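Local atomic coordinates of kojibiose phosphorylase (Gut metagenome, PDB entry 6W0P), a protein that belongs to the phosphorylases of glycoside hydrolase family 65, carbohydrate-active enzymes with a beta-sandwich N-terminal domain and an (alpha/alpha)6-barrel catalytic domain. Residues Lys3-Leu9 with Leu653-Asn658; Val89-Ile94 with Arg249-Asn253; Thr210-Val214 with Gln266-Leu271; Ser309-Ile314 with Thr649-Leu653. One frame throughout, in Å; residues are numbered along the deposited sequence.

Interaction 1 (Lys3-Leu9 with Leu653-Asn658); sequences KIPKRYL and LDDYNN
The Y656 ring lies against the I4-P5 peptide with one face: I4 O stands 3.6 Å above the ring plane and P5 N 3.5 Å above it, both shifted toward the rim. At the edge of the same ring are CB and O of K3, and the proline side chain adds a contact near the hydroxyl end, P5 CB lying 3.7 Å from Y656 CZ. F647, from outside the two segments, also stacks with this ring. The second flat pair is ionic. D654 sits at the edge of the R7 guanidinium, their planes 28° apart, and is gripped side-on: R7 NH2 meets D654 OD2 on its syn side at 2.9 Å, whereas NE reaches OD1 from above the carboxylate plane. Bends at chi2 (63°) and chi3 of R7 fold the arginine back for this.

Between the two flat pairs the backbones join through K6 N and D654 O, 2.9 Å apart and nearly straight at 174°. The K6 side chain, bent at chi2 and chi3, brings NZ to three oxygens: I4 O at 2.8 Å, D655 O and N658 OD1. D655 O also accepts N658 N within a type I turn from D655 to N658, the two donors coming from opposite faces of its plane. Farther along, the extended K3 chain puts NZ 2.7 Å from N657 OD1.

The K6 ammonium is thus held by three neutral carbonyl oxygens rather than by a carboxylate. D654, which also forms a salt bridge with R650, is shared by two arginines, so its charge probably balances theirs and its ionised form is probably favoured.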
loop_
_atom_site.group_PDB
_atom_site.type_symbol
_atom_site.label_atom_id
_atom_site.label_comp_id
_atom_site.label_asym_id
_atom_site.label_seq_id
_atom_site.Cartn_x
_atom_site.Cartn_y
_atom_site.Cartn_z
ATOM N N LYS A 3 19.677 13.427 -19.359
ATOM C CA LYS A 3 18.561 14.371 -19.623
ATOM C C LYS A 3 19.035 15.435 -20.618
ATOM O O LYS A 3 20.201 15.861 -20.526
ATOM C CB LYS A 3 18.136 15.018 -18.306
ATOM C CG LYS A 3 17.697 14.036 -17.238
ATOM C CD LYS A 3 17.420 14.708 -15.927
ATOM C CE LYS A 3 16.765 13.803 -14.910
ATOM N NZ LYS A 3 16.633 14.524 -13.624
ATOM N N ILE A 4 18.154 15.863 -21.514
ATOM C CA ILE A 4 18.493 16.828 -22.598
ATOM C C ILE A 4 17.643 18.089 -22.473
ATOM O O ILE A 4 16.532 18.075 -21.937
ATOM C CB ILE A 4 18.374 16.167 -23.987
ATOM C CG1 ILE A 4 16.961 15.655 -24.288
ATOM C CG2 ILE A 4 19.419 15.066 -24.134
ATOM C CD1 ILE A 4 16.593 15.696 -25.765
ATOM N N PRO A 5 18.187 19.227 -22.954
ATOM C CA PRO A 5 17.430 20.472 -23.046
ATOM C C PRO A 5 16.404 20.482 -24.195
ATOM O O PRO A 5 16.697 19.995 -25.240
ATOM C CB PRO A 5 18.520 21.527 -23.313
ATOM C CG PRO A 5 19.621 20.758 -24.046
ATOM C CD PRO A 5 19.568 19.364 -23.450
ATOM N N LYS A 6 15.208 21.003 -23.931
ATOM C CA LYS A 6 14.223 21.447 -24.946
ATOM C C LYS A 6 14.213 22.974 -24.911
ATOM O O LYS A 6 13.337 23.578 -24.246
ATOM C CB LYS A 6 12.842 20.833 -24.685
ATOM C CG LYS A 6 12.672 19.381 -25.140
ATOM C CD LYS A 6 13.449 18.369 -24.320
ATOM C CE LYS A 6 13.019 18.340 -22.868
ATOM N NZ LYS A 6 13.786 17.352 -22.073
ATOM N N ARG A 7 15.191 23.561 -25.581
ATOM C CA ARG A 7 15.462 25.016 -25.609
ATOM C C ARG A 7 14.501 25.662 -26.616
ATOM O O ARG A 7 14.761 25.543 -27.816
ATOM C CB ARG A 7 16.921 25.229 -26.021
ATOM C CG ARG A 7 17.285 26.678 -26.302
ATOM C CD ARG A 7 17.144 27.525 -25.054
ATOM N NE ARG A 7 17.976 26.982 -23.989
ATOM C CZ ARG A 7 19.257 27.303 -23.757
ATOM N NH1 ARG A 7 19.884 28.205 -24.498
ATOM N NH2 ARG A 7 19.898 26.721 -22.756
ATOM N N TYR A 8 13.429 26.311 -26.156
ATOM C CA TYR A 8 12.480 27.035 -27.039
ATOM C C TYR A 8 12.370 28.507 -26.630
ATOM O O TYR A 8 11.721 29.253 -27.420
ATOM C CB TYR A 8 11.100 26.384 -27.038
ATOM C CG TYR A 8 10.236 26.631 -25.818
ATOM C CD1 TYR A 8 10.457 25.953 -24.632
ATOM C CD2 TYR A 8 9.165 27.505 -25.863
ATOM C CE1 TYR A 8 9.643 26.141 -23.523
ATOM C CE2 TYR A 8 8.343 27.709 -24.763
ATOM C CZ TYR A 8 8.586 27.028 -23.584
ATOM O OH TYR A 8 7.782 27.217 -22.488
ATOM N N LEU A 9 12.987 28.921 -25.514
ATOM C CA LEU A 9 12.878 30.318 -25.002
ATOM C C LEU A 9 14.139 31.107 -25.353
ATOM O O LEU A 9 15.231 30.535 -25.341
ATOM C CB LEU A 9 12.594 30.296 -23.495
ATOM C CG LEU A 9 11.226 29.708 -23.143
ATOM C CD1 LEU A 9 11.054 29.562 -21.644
ATOM C CD2 LEU A 9 10.103 30.566 -23.698
ATOM N N LEU A 653 13.572 25.921 -17.258
ATOM C CA LEU A 653 13.511 26.693 -18.537
ATOM C C LEU A 653 13.580 25.741 -19.740
ATOM O O LEU A 653 12.850 25.968 -20.726
ATOM C CB LEU A 653 14.637 27.720 -18.582
ATOM C CG LEU A 653 14.508 28.879 -17.602
ATOM C CD1 LEU A 653 15.754 29.710 -17.628
ATOM C CD2 LEU A 653 13.310 29.759 -17.917
ATOM N N ASP A 654 14.454 24.735 -19.685
ATOM C CA ASP A 654 14.660 23.795 -20.813
ATOM C C ASP A 654 14.060 22.420 -20.465
ATOM O O ASP A 654 14.370 21.460 -21.222
ATOM C CB ASP A 654 16.151 23.718 -21.189
ATOM C CG ASP A 654 16.823 25.063 -21.449
ATOM O OD1 ASP A 654 16.169 25.967 -22.009
ATOM O OD2 ASP A 654 18.001 25.206 -21.085
ATOM N N ASP A 655 13.308 22.293 -19.364
ATOM C CA ASP A 655 12.413 21.129 -19.071
ATOM C C ASP A 655 13.190 19.796 -19.123
ATOM O O ASP A 655 12.725 18.854 -19.829
ATOM C CB ASP A 655 11.232 21.126 -20.062
ATOM C CG ASP A 655 10.034 20.232 -19.730
ATOM O OD1 ASP A 655 9.949 19.692 -18.580
ATOM O OD2 ASP A 655 9.156 20.083 -20.628
ATOM N N TYR A 656 14.326 19.672 -18.420
ATOM C CA TYR A 656 15.173 18.447 -18.431
ATOM C C TYR A 656 14.422 17.220 -17.867
ATOM O O TYR A 656 14.766 16.079 -18.310
ATOM C CB TYR A 656 16.492 18.670 -17.677
ATOM C CG TYR A 656 17.564 19.391 -18.467
ATOM C CD1 TYR A 656 17.553 20.770 -18.620
ATOM C CD2 TYR A 656 18.616 18.696 -19.037
ATOM C CE1 TYR A 656 18.563 21.430 -19.309
ATOM C CE2 TYR A 656 19.628 19.335 -19.738
ATOM C CZ TYR A 656 19.603 20.709 -19.870
ATOM O OH TYR A 656 20.575 21.337 -20.583
ATOM N N ASN A 657 13.474 17.409 -16.927
ATOM C CA ASN A 657 12.704 16.314 -16.288
ATOM C C ASN A 657 11.453 15.955 -17.122
ATOM O O ASN A 657 10.750 14.985 -16.745
ATOM C CB ASN A 657 12.353 16.658 -14.835
ATOM C CG ASN A 657 13.503 16.475 -13.856
ATOM O OD1 ASN A 657 14.651 16.298 -14.251
ATOM N ND2 ASN A 657 13.206 16.479 -12.565
ATOM N N ASN A 658 11.123 16.745 -18.150
ATOM C CA ASN A 658 9.951 16.563 -19.043
ATOM C C ASN A 658 8.610 16.724 -18.294
ATOM O O ASN A 658 7.591 16.381 -18.882
ATOM C CB ASN A 658 10.025 15.236 -19.807
ATOM C CG ASN A 658 11.112 15.238 -20.866
ATOM O OD1 ASN A 658 11.183 16.136 -21.703
ATOM N ND2 ASN A 658 11.986 14.253 -20.816
HETATM O O HOH W 1 15.363 14.997 -20.526
HETATM O O HOH W 2 11.572 23.519 -22.261
HETATM O O HOH W 3 13.823 27.049 -23.074
#

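Interaction 2 (Val89-Ile94 with Arg249-Asn253)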
loop_
_atom_site.group_PDB
_atom_site.type_symbol
_atom_site.label_atom_id
_atom_site.label_comp_id
_atom_site.label_asym_id
_atom_site.label_seq_id
_atom_site.Cartn_x
_atom_site.Cartn_y
_atom_site.Cartn_z
ATOM N N VAL A 89 -10.178 31.594 -7.338
ATOM C CA VAL A 89 -10.822 32.540 -8.283
ATOM C C VAL A 89 -9.838 32.878 -9.407
ATOM O O VAL A 89 -8.739 33.386 -9.132
ATOM C CB VAL A 89 -11.360 33.775 -7.539
ATOM C CG1 VAL A 89 -10.283 34.497 -6.729
ATOM C CG2 VAL A 89 -12.080 34.726 -8.485
ATOM N N ASN A 90 -10.232 32.596 -10.645
ATOM C CA ASN A 90 -9.533 33.108 -11.856
ATOM C C ASN A 90 -9.918 34.586 -12.045
ATOM O O ASN A 90 -11.069 34.831 -12.452
ATOM C CB ASN A 90 -9.896 32.269 -13.086
ATOM C CG ASN A 90 -9.235 32.775 -14.352
ATOM O OD1 ASN A 90 -8.625 33.843 -14.353
ATOM N ND2 ASN A 90 -9.333 31.996 -15.423
ATOM N N PHE A 91 -9.032 35.530 -11.700
ATOM C CA PHE A 91 -9.336 36.992 -11.684
ATOM C C PHE A 91 -8.672 37.687 -12.874
ATOM O O PHE A 91 -8.705 38.914 -12.933
ATOM C CB PHE A 91 -8.926 37.626 -10.356
ATOM C CG PHE A 91 -7.509 37.366 -9.911
ATOM C CD1 PHE A 91 -6.434 37.977 -10.548
ATOM C CD2 PHE A 91 -7.252 36.536 -8.828
ATOM C CE1 PHE A 91 -5.137 37.726 -10.137
ATOM C CE2 PHE A 91 -5.954 36.306 -8.406
ATOM C CZ PHE A 91 -4.900 36.905 -9.054
ATOM N N PHE A 92 -8.075 36.924 -13.790
ATOM C CA PHE A 92 -7.447 37.456 -15.029
ATOM C C PHE A 92 -8.297 37.083 -16.245
ATOM O O PHE A 92 -8.010 37.578 -17.356
ATOM C CB PHE A 92 -6.018 36.928 -15.177
ATOM C CG PHE A 92 -4.974 37.578 -14.292
ATOM C CD1 PHE A 92 -4.990 38.940 -14.027
ATOM C CD2 PHE A 92 -3.921 36.832 -13.788
ATOM C CE1 PHE A 92 -4.002 39.524 -13.249
ATOM C CE2 PHE A 92 -2.930 37.419 -13.021
ATOM C CZ PHE A 92 -2.974 38.763 -12.749
ATOM N N LYS A 93 -9.329 36.264 -16.033
ATOM C CA LYS A 93 -10.188 35.731 -17.117
ATOM C C LYS A 93 -10.863 36.870 -17.886
ATOM O O LYS A 93 -11.476 37.759 -17.268
ATOM C CB LYS A 93 -11.263 34.788 -16.584
ATOM C CG LYS A 93 -12.076 34.127 -17.688
ATOM C CD LYS A 93 -12.913 32.989 -17.190
ATOM C CE LYS A 93 -13.946 32.564 -18.215
ATOM N NZ LYS A 93 -14.862 31.541 -17.672
ATOM N N ILE A 94 -10.739 36.839 -19.205
ATOM C CA ILE A 94 -11.492 37.755 -20.110
ATOM C C ILE A 94 -12.189 36.927 -21.187
ATOM O O ILE A 94 -11.866 35.723 -21.348
ATOM C CB ILE A 94 -10.572 38.825 -20.737
ATOM C CG1 ILE A 94 -9.621 38.217 -21.772
ATOM C CG2 ILE A 94 -9.818 39.578 -19.653
ATOM C CD1 ILE A 94 -8.679 39.215 -22.411
ATOM N N ARG A 249 -7.548 46.709 -15.169
ATOM C CA ARG A 249 -8.281 45.980 -14.110
ATOM C C ARG A 249 -7.441 45.930 -12.825
ATOM O O ARG A 249 -6.303 45.392 -12.874
ATOM C CB ARG A 249 -8.589 44.552 -14.556
ATOM C CG ARG A 249 -9.639 43.891 -13.685
ATOM C CD ARG A 249 -9.420 42.411 -13.509
ATOM N NE ARG A 249 -9.388 41.674 -14.767
ATOM C CZ ARG A 249 -10.174 40.655 -15.070
ATOM N NH1 ARG A 249 -11.112 40.272 -14.229
ATOM N NH2 ARG A 249 -10.012 39.996 -16.206
ATOM N N TYR A 250 -8.007 46.444 -11.729
ATOM C CA TYR A 250 -7.504 46.307 -10.341
ATOM C C TYR A 250 -8.270 45.174 -9.664
ATOM O O TYR A 250 -9.524 45.160 -9.736
ATOM C CB TYR A 250 -7.674 47.622 -9.585
ATOM C CG TYR A 250 -7.007 48.785 -10.271
ATOM C CD1 TYR A 250 -7.672 49.494 -11.252
ATOM C CD2 TYR A 250 -5.702 49.161 -9.974
ATOM C CE1 TYR A 250 -7.077 50.567 -11.900
ATOM C CE2 TYR A 250 -5.083 50.219 -10.633
ATOM C CZ TYR A 250 -5.778 50.934 -11.597
ATOM O OH TYR A 250 -5.249 52.000 -12.261
ATOM N N VAL A 251 -7.542 44.239 -9.057
ATOM C CA VAL A 251 -8.123 43.108 -8.277
ATOM C C VAL A 251 -7.591 43.161 -6.834
ATOM O O VAL A 251 -6.421 43.468 -6.658
ATOM C CB VAL A 251 -7.805 41.766 -8.960
ATOM C CG1 VAL A 251 -8.417 40.584 -8.223
ATOM C CG2 VAL A 251 -8.244 41.770 -10.415
ATOM N N THR A 252 -8.458 42.902 -5.853
ATOM C CA THR A 252 -8.109 42.651 -4.435
ATOM C C THR A 252 -8.801 41.355 -3.997
ATOM O O THR A 252 -9.978 41.199 -4.274
ATOM C CB THR A 252 -8.421 43.859 -3.552
ATOM O OG1 THR A 252 -7.565 44.921 -3.975
ATOM C CG2 THR A 252 -8.203 43.572 -2.085
ATOM N N ASN A 253 -8.030 40.422 -3.432
ATOM C CA ASN A 253 -8.501 39.121 -2.909
ATOM C C ASN A 253 -8.193 39.133 -1.415
ATOM O O ASN A 253 -6.994 39.323 -1.060
ATOM C CB ASN A 253 -7.860 37.966 -3.680
ATOM C CG ASN A 253 -8.260 37.961 -5.138
ATOM O OD1 ASN A 253 -9.439 37.860 -5.461
ATOM N ND2 ASN A 253 -7.306 38.079 -6.031
#
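The phenyl ring of F91 and the amide plane of N253 are turned 37° apart, with N253 ND2 3.2 Å from F91 CD2. Chi1 of F91 (52°) sets CG between the backbone N and the carbonyl carbon, which brings the CD2-CE2 side of the ring to N253 ND2. At its base, F91 CB packs on V251 CG1 at 3.7 Å. The ring has a neighbour on its own segment as well: F91 CE1 stands 3.5 Å above the centre of the F92 ring. N253 is fixed from its oxygen end, since OD1 bonds to S213 OG on the next strand and touches V89 CG1 at 3.7 Å.

R249 is laid against the loop backbone by bends at chi2 and chi3. F91 O lies 3.0 Å above one face of the R249 guanidinium, where the angle is too poor for a hydrogen bond to NH1. The one bond across the contact leaves at the edge: R249 NH2 to K93 O, 2.9 Å and 165° at the hydrogen, with K93 O in the guanidinium plane although NH2 is well above the carbonyl plane of K93. The other nitrogens are also engaged, NE with Q155 OE1 and NH1 with H172 O, so the group is held at three corners. On the loop, N90 OD1 accepts F92 N in an Asx turn, which shapes the bend bearing both rings.

Q155 lies on strand 152-161, beside strand 245-256, whereas H172 belongs to the other sheet, which the loop enters through strand 94-98. This loop packed between two antiparallel sheets is part of the beta-sandwich N-terminal domain of family 65, which belongs to the galactose mutarotase clan.

Interaction 3 (Thr210-Val214 with Gln266-Leu271)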
loop_
_atom_site.group_PDB
_atom_site.type_symbol
_atom_site.label_atom_id
_atom_site.label_comp_id
_atom_site.label_asym_id
_atom_site.label_seq_id
_atom_site.Cartn_x
_atom_site.Cartn_y
_atom_site.Cartn_z
ATOM N N THR A 210 -12.740 31.193 3.655
ATOM C CA THR A 210 -13.492 32.167 2.836
ATOM C C THR A 210 -12.517 33.073 2.084
ATOM O O THR A 210 -11.372 33.275 2.563
ATOM C CB THR A 210 -14.445 33.003 3.702
ATOM O OG1 THR A 210 -13.657 33.884 4.508
ATOM C CG2 THR A 210 -15.354 32.141 4.553
ATOM N N LEU A 211 -12.991 33.598 0.958
ATOM C CA LEU A 211 -12.243 34.524 0.091
ATOM C C LEU A 211 -13.226 35.554 -0.475
ATOM O O LEU A 211 -14.319 35.146 -0.904
ATOM C CB LEU A 211 -11.609 33.667 -1.004
ATOM C CG LEU A 211 -10.902 34.429 -2.115
ATOM C CD1 LEU A 211 -9.786 33.575 -2.704
ATOM C CD2 LEU A 211 -11.882 34.858 -3.198
ATOM N N THR A 212 -12.836 36.827 -0.512
ATOM C CA THR A 212 -13.560 37.891 -1.254
ATOM C C THR A 212 -12.646 38.394 -2.364
ATOM O O THR A 212 -11.506 38.794 -2.058
ATOM C CB THR A 212 -14.029 39.034 -0.344
ATOM O OG1 THR A 212 -15.022 38.494 0.519
ATOM C CG2 THR A 212 -14.633 40.191 -1.110
ATOM N N SER A 213 -13.124 38.306 -3.602
ATOM C CA SER A 213 -12.447 38.825 -4.807
ATOM C C SER A 213 -13.245 40.003 -5.343
ATOM O O SER A 213 -14.445 39.799 -5.648
ATOM C CB SER A 213 -12.301 37.767 -5.859
ATOM O OG SER A 213 -11.543 38.286 -6.942
ATOM N N VAL A 214 -12.602 41.170 -5.438
ATOM C CA VAL A 214 -13.248 42.413 -5.946
ATOM C C VAL A 214 -12.394 43.017 -7.065
ATOM O O VAL A 214 -11.153 43.029 -6.944
ATOM C CB VAL A 214 -13.486 43.421 -4.808
ATOM C CG1 VAL A 214 -14.534 42.909 -3.824
ATOM C CG2 VAL A 214 -12.194 43.774 -4.090
ATOM N N GLN A 266 -14.725 41.528 5.760
ATOM C CA GLN A 266 -13.871 40.952 4.680
ATOM C C GLN A 266 -14.122 41.757 3.412
ATOM O O GLN A 266 -13.145 42.254 2.803
ATOM C CB GLN A 266 -14.192 39.472 4.440
ATOM C CG GLN A 266 -13.209 38.757 3.523
ATOM C CD GLN A 266 -13.423 37.261 3.458
ATOM O OE1 GLN A 266 -13.941 36.737 2.476
ATOM N NE2 GLN A 266 -13.008 36.557 4.502
ATOM N N ARG A 267 -15.405 41.914 3.085
ATOM C CA ARG A 267 -15.882 42.682 1.913
ATOM C C ARG A 267 -15.436 44.141 2.042
ATOM O O ARG A 267 -14.905 44.673 1.062
ATOM C CB ARG A 267 -17.398 42.543 1.784
ATOM C CG ARG A 267 -17.916 42.894 0.398
ATOM C CD ARG A 267 -19.331 43.442 0.417
ATOM N NE ARG A 267 -20.342 42.437 0.133
ATOM C CZ ARG A 267 -21.644 42.694 0.057
ATOM N NH1 ARG A 267 -22.095 43.922 0.267
ATOM N NH2 ARG A 267 -22.488 41.716 -0.225
ATOM N N ASP A 268 -15.597 44.768 3.205
ATOM C CA ASP A 268 -15.279 46.214 3.344
ATOM C C ASP A 268 -13.767 46.425 3.232
ATOM O O ASP A 268 -13.345 47.409 2.586
ATOM C CB ASP A 268 -15.800 46.822 4.646
ATOM C CG ASP A 268 -16.006 48.323 4.502
ATOM O OD1 ASP A 268 -17.126 48.710 4.096
ATOM O OD2 ASP A 268 -15.023 49.093 4.727
ATOM N N ILE A 269 -12.965 45.552 3.840
ATOM C CA ILE A 269 -11.481 45.609 3.693
ATOM C C ILE A 269 -11.142 45.473 2.201
ATOM O O ILE A 269 -10.381 46.307 1.688
ATOM C CB ILE A 269 -10.785 44.547 4.558
ATOM C CG1 ILE A 269 -11.058 44.791 6.047
ATOM C CG2 ILE A 269 -9.294 44.496 4.246
ATOM C CD1 ILE A 269 -10.836 43.565 6.926
ATOM N N ALA A 270 -11.750 44.516 1.505
ATOM C CA ALA A 270 -11.445 44.271 0.080
ATOM C C ALA A 270 -11.725 45.549 -0.724
ATOM O O ALA A 270 -10.834 45.977 -1.499
ATOM C CB ALA A 270 -12.212 43.082 -0.429
ATOM N N LEU A 271 -12.887 46.172 -0.515
ATOM C CA LEU A 271 -13.312 47.369 -1.289
ATOM C C LEU A 271 -12.432 48.574 -0.967
ATOM O O LEU A 271 -12.153 49.345 -1.908
ATOM C CB LEU A 271 -14.781 47.669 -0.992
ATOM C CG LEU A 271 -15.769 46.700 -1.622
ATOM C CD1 LEU A 271 -17.188 47.239 -1.503
ATOM C CD2 LEU A 271 -15.411 46.432 -3.071
#
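Q266 reaches from helix 263-277 to T210 and T212 on strand 210-217, in a helix-on-sheet packing against the large antiparallel sheet of the N-terminal beta-sandwich. The short axes approach to 8.5 Å and run 34° apart, the helix following the strand direction rather than crossing it squarely. T210, T212 and V214 face the helix; L211 and S213 turn to the opposite side of the sheet, where both touch V89.

From the helix backbone the Q266 chain leaves fully extended, CG being anti to the backbone N (chi1 -170°). CB only grazes T212, at 4.1 Å from OG1. CG comes closer, 3.5 Å from that same OG1, as the two side chains slide past each other in opposite directions. CD lies about midway between the two threonine hydroxyls. The amide then divides its two ends: OE1 accepts T212 OG1 at 2.8 Å, in the carbonyl plane and on a lone pair, while NE2 donates to T210 OG1 at 2.8 Å, nearly straight (168°) and in the amide plane. With both ends bonded to hydroxyls two residues apart on the strand, rotation of the amide is fixed. Outer partners complete the buried polar cluster, T201 OG1 for the T212 hydroxyl and Q261 OE1 for NE2.

Beyond this point the contact turns apolar. The other branch of T212, CG2, reaches A270 CB at 3.8 Å, and the small alanine allows strand and helix backbones to stay close. V214 divides its methyls between two residues of the helix: its CG2 lies 3.7 Å from A270 CB, and its CG1 lies 3.7 Å from L271 CD2, the V214 and L271 side chains crossing at about a right angle.

Interaction 4 (Ser309-Ile314 with Thr649-Leu653); sequences SDQQGI and TRLDL
T649 presses its backbone and side chain onto the helix at G313. The two CA atoms, G313 CA and T649 CA, are only 4.4 Å apart, and T649 O approaches G313 CA to 3.2 Å, an intimacy possible because the glycine has no side chain on the face turned to the loop. A chi1 of 74° turns T649 OG1 back toward D310, where it donates to D310 OD1 at 2.9 Å, meeting the carboxylate on its anti side. T649 CB meanwhile rests 3.5 Å from I314 N. A water bridges the same D310 OD1 and T649 N, while D310 OD2 is held by W700 NE1, so both carboxylate oxygens are engaged.

Helix 308-324 is here joined to the long loop between helices 638-645 and 666-680, within the helical architecture of family 65, whose catalytic domain is an (alpha/alpha)6 barrel.

R650 takes the neighbouring positions of the helix, S309 and Q312. Bent at chi2 and chi3, it curls so that NH1 makes two bonds: to S309 O at 2.9 Å, somewhat bent at 143°, and to Q312 OE1 at 3.1 Å, almost straight at 170° and in the guanidinium plane. S309 O also accepts the helical bond from G313 N, so the arginine adds a second donor to a carbonyl already in use. S309 OG lies over a face of the guanidinium, and L653 CD1 stands 3.6 Å above the guanidinium plane. NE turns to D654, while NH2 shares a water with Q312 OE1; Q312 NE2 donates in turn to the backbone oxygens of E10 and R15.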
loop_
_atom_site.group_PDB
_atom_site.type_symbol
_atom_site.label_atom_id
_atom_site.label_comp_id
_atom_site.label_asym_id
_atom_site.label_seq_id
_atom_site.Cartn_x
_atom_site.Cartn_y
_atom_site.Cartn_z
ATOM N N SER A 309 23.318 31.712 -21.004
ATOM C CA SER A 309 22.348 30.655 -20.639
ATOM C C SER A 309 22.303 30.511 -19.108
ATOM O O SER A 309 21.190 30.470 -18.521
ATOM C CB SER A 309 22.708 29.378 -21.309
ATOM O OG SER A 309 21.954 28.316 -20.726
ATOM N N ASP A 310 23.460 30.500 -18.452
ATOM C CA ASP A 310 23.521 30.352 -16.975
ATOM C C ASP A 310 23.139 31.688 -16.334
ATOM O O ASP A 310 22.539 31.680 -15.269
ATOM C CB ASP A 310 24.876 29.815 -16.519
ATOM C CG ASP A 310 25.010 28.306 -16.614
ATOM O OD1 ASP A 310 23.973 27.625 -16.567
ATOM O OD2 ASP A 310 26.152 27.830 -16.676
ATOM N N GLN A 311 23.503 32.805 -16.946
ATOM C CA GLN A 311 23.166 34.131 -16.373
ATOM C C GLN A 311 21.638 34.250 -16.333
ATOM O O GLN A 311 21.109 34.673 -15.297
ATOM C CB GLN A 311 23.819 35.280 -17.149
ATOM C CG GLN A 311 23.369 36.644 -16.646
ATOM C CD GLN A 311 23.826 36.928 -15.236
ATOM O OE1 GLN A 311 24.872 37.547 -15.047
ATOM N NE2 GLN A 311 23.073 36.471 -14.242
ATOM N N GLN A 312 20.954 33.896 -17.424
ATOM C CA GLN A 312 19.471 33.927 -17.473
ATOM C C GLN A 312 18.939 32.947 -16.435
ATOM O O GLN A 312 18.057 33.337 -15.670
ATOM C CB GLN A 312 18.914 33.569 -18.852
ATOM C CG GLN A 312 17.388 33.553 -18.906
ATOM C CD GLN A 312 16.915 33.241 -20.309
ATOM O OE1 GLN A 312 17.383 32.281 -20.928
ATOM N NE2 GLN A 312 16.011 34.067 -20.840
ATOM N N GLY A 313 19.440 31.717 -16.427
ATOM C CA GLY A 313 18.952 30.664 -15.517
ATOM C C GLY A 313 19.037 31.108 -14.073
ATOM O O GLY A 313 17.967 31.120 -13.370
ATOM N N ILE A 314 20.232 31.469 -13.600
ATOM C CA ILE A 314 20.381 31.801 -12.156
ATOM C C ILE A 314 19.437 32.960 -11.787
ATOM O O ILE A 314 18.879 32.946 -10.672
ATOM C CB ILE A 314 21.832 32.100 -11.745
ATOM C CG1 ILE A 314 21.944 32.120 -10.227
ATOM C CG2 ILE A 314 22.370 33.391 -12.353
ATOM C CD1 ILE A 314 21.373 30.898 -9.563
ATOM N N THR A 649 20.853 25.585 -13.494
ATOM C CA THR A 649 20.074 26.843 -13.652
ATOM C C THR A 649 18.961 26.693 -14.696
ATOM O O THR A 649 18.145 27.662 -14.786
ATOM C CB THR A 649 20.943 28.047 -14.019
ATOM O OG1 THR A 649 21.347 27.948 -15.387
ATOM C CG2 THR A 649 22.163 28.179 -13.129
ATOM N N ARG A 650 18.910 25.559 -15.425
ATOM C CA ARG A 650 18.075 25.373 -16.646
ATOM C C ARG A 650 17.026 24.260 -16.478
ATOM O O ARG A 650 16.316 23.979 -17.457
ATOM C CB ARG A 650 18.963 25.020 -17.852
ATOM C CG ARG A 650 20.084 26.011 -18.131
ATOM C CD ARG A 650 19.568 27.415 -18.402
ATOM N NE ARG A 650 18.632 27.426 -19.517
ATOM C CZ ARG A 650 18.210 28.517 -20.126
ATOM N NH1 ARG A 650 18.658 29.708 -19.745
ATOM N NH2 ARG A 650 17.337 28.404 -21.125
ATOM N N LEU A 651 16.910 23.621 -15.320
ATOM C CA LEU A 651 16.081 22.401 -15.237
ATOM C C LEU A 651 14.657 22.718 -15.705
ATOM O O LEU A 651 14.128 21.930 -16.526
ATOM C CB LEU A 651 16.095 21.822 -13.822
ATOM C CG LEU A 651 15.470 20.429 -13.719
ATOM C CD1 LEU A 651 16.297 19.534 -12.817
ATOM C CD2 LEU A 651 14.041 20.499 -13.194
ATOM N N ASP A 652 14.050 23.816 -15.229
ATOM C CA ASP A 652 12.677 24.229 -15.658
ATOM C C ASP A 652 12.699 24.934 -17.033
ATOM O O ASP A 652 11.874 24.570 -17.911
ATOM C CB ASP A 652 12.003 25.059 -14.570
ATOM C CG ASP A 652 11.653 24.180 -13.388
ATOM O OD1 ASP A 652 10.980 23.137 -13.611
ATOM O OD2 ASP A 652 12.087 24.496 -12.283
ATOM N N LEU A 653 13.572 25.921 -17.258
ATOM C CA LEU A 653 13.511 26.693 -18.537
ATOM C C LEU A 653 13.580 25.741 -19.740
ATOM O O LEU A 653 12.850 25.968 -20.726
ATOM C CB LEU A 653 14.637 27.720 -18.582
ATOM C CG LEU A 653 14.508 28.879 -17.602
ATOM C CD1 LEU A 653 15.754 29.710 -17.628
ATOM C CD2 LEU A 653 13.310 29.759 -17.917
HETATM O O HOH W 4 23.081 25.395 -15.160
HETATM O O HOH W 5 16.794 30.561 -22.858
#

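Interactions 1 and 4 adjoin, their centres 10 Å apart, and share L653: one loop, 649-658, meets the N-terminal segment through partly exposed lysine and arginine bonds in interaction 1 and a buried helix in interaction 4. A probable hydrogen bond from Y656 N to L651 O and the close R7 and R650 side chains join them. Interactions 2 and 3, centres 13 Å apart, are both buried and engage neighbouring strands 245-256 and 210-217 from opposite sides of one sheet. Interaction 2 combines aromatic packing with a multiply bonded arginine, whereas interaction 3 pairs an uncharged amide with hydroxyls and aliphatic side chains. The two pairs are well separated: interactions 1 and 2 have nearest atoms about 17 Å apart.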